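Local coordinates for protein Epf (Streptococcus pyogenes, PDB 4ES8) that acts as a cell-surface adhesin, attaching to cells through an N-terminal domain that contains a carbohydrate-binding module, at residues I212-V224 with L234-D248. Numbering follows the deposited sequence.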
loop_
_atom_site.group_PDB
_atom_site.type_symbol
_atom_site.label_atom_id
_atom_site.label_comp_id
_atom_site.label_asym_id
_atom_site.label_seq_id
_atom_site.Cartn_x
_atom_site.Cartn_y
_atom_site.Cartn_z
ATOM N N ILE A 212 3.881 0.522 5.075
ATOM C CA ILE A 212 4.596 1.758 4.749
ATOM C C ILE A 212 4.810 1.843 3.265
ATOM O O ILE A 212 4.870 0.809 2.577
ATOM C CB ILE A 212 5.958 1.877 5.483
ATOM C CG1 ILE A 212 6.889 0.671 5.194
ATOM C CG2 ILE A 212 5.717 2.069 7.000
ATOM C CD1 ILE A 212 8.388 0.974 5.448
ATOM N N ASP A 213 4.912 3.071 2.770
ATOM C CA ASP A 213 5.247 3.316 1.378
ATOM C C ASP A 213 6.752 3.071 1.212
ATOM O O ASP A 213 7.539 3.583 2.009
ATOM C CB ASP A 213 4.852 4.755 1.035
ATOM C CG ASP A 213 4.904 5.072 -0.446
ATOM O OD1 ASP A 213 5.865 4.662 -1.102
ATOM O OD2 ASP A 213 3.969 5.728 -0.940
ATOM N N VAL A 214 7.147 2.252 0.213
ATOM C CA VAL A 214 8.579 1.971 -0.025
ATOM C C VAL A 214 8.958 2.319 -1.472
ATOM O O VAL A 214 9.965 1.826 -1.997
ATOM C CB VAL A 214 8.940 0.507 0.311
ATOM C CG1 VAL A 214 8.848 0.265 1.809
ATOM C CG2 VAL A 214 8.068 -0.479 -0.470
ATOM N N THR A 215 8.185 3.217 -2.095
ATOM C CA THR A 215 8.429 3.630 -3.466
ATOM C C THR A 215 9.817 4.253 -3.638
ATOM O O THR A 215 10.187 5.153 -2.898
ATOM C CB THR A 215 7.368 4.651 -3.860
ATOM O OG1 THR A 215 6.069 4.076 -3.646
ATOM C CG2 THR A 215 7.498 5.099 -5.284
ATOM N N ASN A 216 10.540 3.830 -4.677
ATOM C CA ASN A 216 11.810 4.468 -5.006
ATOM C C ASN A 216 11.546 5.766 -5.728
ATOM O O ASN A 216 10.669 5.823 -6.600
ATOM C CB ASN A 216 12.666 3.557 -5.887
ATOM C CG ASN A 216 13.150 2.344 -5.148
ATOM O OD1 ASN A 216 13.648 2.435 -4.022
ATOM N ND2 ASN A 216 12.988 1.188 -5.770
ATOM N N PRO A 217 12.325 6.818 -5.427
ATOM C CA PRO A 217 12.150 8.066 -6.174
ATOM C C PRO A 217 12.496 7.860 -7.643
ATOM O O PRO A 217 13.317 6.991 -7.976
ATOM C CB PRO A 217 13.136 9.032 -5.513
ATOM C CG PRO A 217 14.170 8.160 -4.882
ATOM C CD PRO A 217 13.436 6.903 -4.460
ATOM N N SER A 218 11.881 8.660 -8.508
ATOM C CA SER A 218 12.190 8.661 -9.933
ATOM C C SER A 218 13.650 9.147 -10.129
ATOM O O SER A 218 14.325 9.600 -9.178
ATOM C CB SER A 218 11.217 9.573 -10.667
ATOM O OG SER A 218 11.338 10.906 -10.185
ATOM N N GLN A 219 14.107 9.066 -11.374
ATOM C CA GLN A 219 15.454 9.484 -11.748
ATOM C C GLN A 219 15.395 10.520 -12.835
ATOM O O GLN A 219 14.424 10.556 -13.587
ATOM C CB GLN A 219 16.301 8.289 -12.238
ATOM C CG GLN A 219 16.541 7.210 -11.182
ATOM C CD GLN A 219 15.536 6.094 -11.270
ATOM O OE1 GLN A 219 15.212 5.604 -12.354
ATOM N NE2 GLN A 219 15.051 5.636 -10.127
ATOM N N LEU A 220 16.445 11.347 -12.942
ATOM C CA LEU A 220 16.460 12.327 -14.023
ATOM C C LEU A 220 16.938 11.622 -15.305
ATOM O O LEU A 220 18.033 11.058 -15.322
ATOM C CB LEU A 220 17.381 13.524 -13.701
ATOM C CG LEU A 220 17.381 14.645 -14.772
ATOM C CD1 LEU A 220 16.076 15.424 -14.774
ATOM C CD2 LEU A 220 18.586 15.594 -14.592
ATOM N N ASP A 221 16.105 11.643 -16.347
ATOM C CA ASP A 221 16.433 11.080 -17.656
ATOM C C ASP A 221 17.222 12.121 -18.423
ATOM O O ASP A 221 18.286 11.815 -18.951
ATOM C CB ASP A 221 15.158 10.667 -18.419
ATOM C CG ASP A 221 15.389 9.865 -19.691
ATOM O OD1 ASP A 221 16.494 9.284 -19.843
ATOM O OD2 ASP A 221 14.435 9.748 -20.496
ATOM N N LYS A 222 16.715 13.369 -18.449
ATOM C CA LYS A 222 17.391 14.493 -19.105
ATOM C C LYS A 222 16.868 15.802 -18.565
ATOM O O LYS A 222 15.725 15.896 -18.107
ATOM C CB LYS A 222 17.280 14.436 -20.651
ATOM C CG LYS A 222 15.876 14.553 -21.224
ATOM C CD LYS A 222 15.877 14.637 -22.754
ATOM C CE LYS A 222 14.483 14.894 -23.279
ATOM N NZ LYS A 222 14.464 15.056 -24.756
ATOM N N GLY A 223 17.730 16.809 -18.583
ATOM C CA GLY A 223 17.355 18.138 -18.145
ATOM C C GLY A 223 17.629 19.121 -19.259
ATOM O O GLY A 223 18.625 18.967 -19.976
ATOM N N VAL A 224 16.730 20.102 -19.442
ATOM C CA VAL A 224 16.912 21.133 -20.472
ATOM C C VAL A 224 16.826 22.495 -19.803
ATOM O O VAL A 224 15.809 22.836 -19.192
ATOM C CB VAL A 224 15.894 20.982 -21.637
ATOM C CG1 VAL A 224 15.946 22.185 -22.586
ATOM C CG2 VAL A 224 16.124 19.682 -22.406
ATOM N N LEU A 234 12.466 19.116 -17.008
ATOM C CA LEU A 234 13.098 17.893 -16.518
ATOM C C LEU A 234 12.306 16.671 -16.932
ATOM O O LEU A 234 11.114 16.583 -16.619
ATOM C CB LEU A 234 13.231 17.916 -14.994
ATOM C CG LEU A 234 13.981 19.102 -14.385
ATOM C CD1 LEU A 234 14.045 18.952 -12.907
ATOM C CD2 LEU A 234 15.450 19.214 -14.921
ATOM N N THR A 235 12.958 15.739 -17.637
ATOM C CA THR A 235 12.313 14.489 -18.038
ATOM C C THR A 235 12.643 13.424 -16.994
ATOM O O THR A 235 13.813 13.107 -16.778
ATOM C CB THR A 235 12.758 14.067 -19.455
ATOM O OG1 THR A 235 12.406 15.101 -20.375
ATOM C CG2 THR A 235 12.134 12.729 -19.916
ATOM N N LEU A 236 11.613 12.865 -16.357
ATOM C CA LEU A 236 11.823 11.827 -15.349
ATOM C C LEU A 236 11.665 10.419 -15.925
ATOM O O LEU A 236 10.923 10.211 -16.900
ATOM C CB LEU A 236 10.795 11.988 -14.217
ATOM C CG LEU A 236 10.749 13.328 -13.480
ATOM C CD1 LEU A 236 9.635 13.310 -12.429
ATOM C CD2 LEU A 236 12.099 13.667 -12.854
ATOM N N LYS A 237 12.354 9.471 -15.301
ATOM C CA LYS A 237 12.285 8.048 -15.647
ATOM C C LYS A 237 12.287 7.231 -14.359
ATOM O O LYS A 237 12.630 7.768 -13.300
ATOM C CB LYS A 237 13.462 7.640 -16.564
ATOM C CG LYS A 237 14.824 7.648 -15.867
ATOM C CD LYS A 237 15.978 7.260 -16.790
ATOM C CE LYS A 237 17.305 7.432 -16.086
ATOM N NZ LYS A 237 18.469 7.215 -17.002
ATOM N N SER A 238 11.941 5.937 -14.440
ATOM C CA SER A 238 11.985 5.053 -13.291
ATOM C C SER A 238 12.507 3.698 -13.700
ATOM O O SER A 238 11.863 3.019 -14.520
ATOM C CB SER A 238 10.604 4.910 -12.661
ATOM O OG SER A 238 10.623 3.908 -11.659
ATOM N N ASP A 239 13.638 3.284 -13.122
ATOM C CA ASP A 239 14.232 1.980 -13.410
ATOM C C ASP A 239 13.282 0.833 -13.071
ATOM O O ASP A 239 13.311 -0.211 -13.719
ATOM C CB ASP A 239 15.528 1.806 -12.624
ATOM C CG ASP A 239 16.711 2.587 -13.187
ATOM O OD1 ASP A 239 16.570 3.177 -14.270
ATOM O OD2 ASP A 239 17.770 2.608 -12.529
ATOM N N ASP A 240 12.412 1.014 -12.030
ATOM C CA ASP A 240 11.542 -0.116 -11.649
ATOM C C ASP A 240 10.097 -0.035 -12.243
ATOM O O ASP A 240 9.182 -0.727 -11.773
ATOM C CB ASP A 240 11.513 -0.312 -10.131
ATOM C CG ASP A 240 10.924 0.826 -9.341
ATOM O OD1 ASP A 240 10.193 1.648 -9.937
ATOM O OD2 ASP A 240 11.154 0.869 -8.118
ATOM N N GLY A 241 9.930 0.738 -13.306
ATOM C CA GLY A 241 8.675 0.740 -14.045
ATOM C C GLY A 241 7.564 1.643 -13.565
ATOM O O GLY A 241 6.473 1.589 -14.137
ATOM N N ARG A 242 7.822 2.487 -12.537
ATOM C CA ARG A 242 6.843 3.488 -12.080
ATOM C C ARG A 242 6.490 4.419 -13.220
ATOM O O ARG A 242 7.413 4.871 -13.923
ATOM C CB ARG A 242 7.441 4.388 -10.975
ATOM C CG ARG A 242 7.499 3.912 -9.554
ATOM C CD ARG A 242 8.019 5.093 -8.724
ATOM N NE ARG A 242 7.025 6.155 -8.504
ATOM C CZ ARG A 242 7.288 7.318 -7.904
ATOM N NH1 ARG A 242 8.506 7.581 -7.458
ATOM N NH2 ARG A 242 6.324 8.212 -7.720
ATOM N N THR A 243 5.227 4.791 -13.372
ATOM C CA THR A 243 4.817 5.769 -14.380
ATOM C C THR A 243 4.085 6.928 -13.693
ATOM O O THR A 243 3.991 8.009 -14.292
ATOM C CB THR A 243 3.995 5.141 -15.506
ATOM O OG1 THR A 243 2.770 4.631 -14.980
ATOM C CG2 THR A 243 4.775 4.067 -16.285
ATOM N N ASN A 244 3.598 6.739 -12.449
ATOM C CA ASN A 244 2.985 7.853 -11.723
ATOM C C ASN A 244 4.039 8.425 -10.797
ATOM O O ASN A 244 4.333 7.813 -9.767
ATOM C CB ASN A 244 1.725 7.436 -10.921
ATOM C CG ASN A 244 1.127 8.596 -10.146
ATOM O OD1 ASN A 244 1.379 9.766 -10.462
ATOM N ND2 ASN A 244 0.303 8.327 -9.131
ATOM N N PHE A 245 4.602 9.592 -11.148
ATOM C CA PHE A 245 5.673 10.163 -10.340
ATOM C C PHE A 245 5.158 11.027 -9.195
ATOM O O PHE A 245 5.957 11.654 -8.503
ATOM C CB PHE A 245 6.673 10.918 -11.220
ATOM C CG PHE A 245 7.312 9.988 -12.223
ATOM C CD1 PHE A 245 7.937 8.818 -11.810
ATOM C CD2 PHE A 245 7.276 10.277 -13.579
ATOM C CE1 PHE A 245 8.532 7.954 -12.740
ATOM C CE2 PHE A 245 7.882 9.412 -14.512
ATOM C CZ PHE A 245 8.497 8.260 -14.079
ATOM N N GLU A 246 3.828 10.983 -8.950
ATOM C CA GLU A 246 3.179 11.694 -7.850
ATOM C C GLU A 246 3.942 11.541 -6.539
ATOM O O GLU A 246 4.308 10.416 -6.147
ATOM C CB GLU A 246 1.773 11.113 -7.682
ATOM C CG GLU A 246 0.926 11.779 -6.625
ATOM C CD GLU A 246 -0.497 11.254 -6.548
ATOM O OE1 GLU A 246 -0.868 10.351 -7.330
ATOM O OE2 GLU A 246 -1.227 11.727 -5.655
ATOM N N GLY A 247 4.137 12.661 -5.853
ATOM C CA GLY A 247 4.777 12.647 -4.539
ATOM C C GLY A 247 6.275 12.858 -4.552
ATOM O O GLY A 247 6.868 13.055 -3.490
ATOM N N ASP A 248 6.919 12.781 -5.725
ATOM C CA ASP A 248 8.357 13.023 -5.781
ATOM C C ASP A 248 8.624 14.517 -5.681
ATOM O O ASP A 248 7.991 15.320 -6.380
ATOM C CB ASP A 248 8.943 12.467 -7.088
ATOM C CG ASP A 248 9.028 10.957 -7.153
ATOM O OD1 ASP A 248 8.371 10.284 -6.324
ATOM O OD2 ASP A 248 9.745 10.448 -8.028
HETATM O O HOH W 1 9.610 1.912 -6.388
HETATM O O HOH W 2 11.355 4.670 -9.241
HETATM O O HOH W 3 13.281 2.929 -9.884
HETATM O O HOH W 4 11.912 9.033 -19.371
HETATM O O HOH W 5 19.115 9.156 -18.837
#
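S218 and D248 meet at the tightly packed end of this contact, which illustrates how a buried carboxylate can organise the connection between two sheet-containing parts of a chain. One oxygen, D248 OD2, takes both the backbone N of S218 (2.8 Å) and its hydroxyl, S218 OG (2.7 Å), the latter on its anti lone pair. The hydroxyl gets there because chi1 of 61° sets OG between the backbone N and the carbonyl carbon. The other oxygen, D248 OD1, is gripped end-on by NH1 and NH2 of R242, with NH1 on its syn lone pair at 2.9 Å. R242 NH1 also reaches back to N216 O at 2.9 Å, tilted from the carbonyl plane. Its guanidinium is sandwiched: T215 CG2 sits over one face, 3.4 Å from R242 NE, while F245 CD1 lies over the centre of the opposite face. I295 of strand 290-297 touches both S218 and D248.

Strands 219-224 and 231-237 form an antiparallel hairpin whose leucines turn inward, L220 CD1 packing on L234 CB, while D221, K222, K237 and D239 make the solvent side. A classic beta bulge sets D221 and K222 both facing T235; D221 N bonds T235 O at 2.8 Å, whereas the bond from K222 N is weak. Here a water links D221 O with K237 NZ. In the turn that follows strand 231-237, D239 N meets Q219 OE1 on a lone pair, and N216 ND2 reaches D240 OD2 at 3.0 Å.

With S218 giving two donors to one oxygen and R242 two to the other, the D248 carboxylate is probably kept ionised, consistent with tying the connection after strand 202-213 to what is probably the fibronectin-like domain.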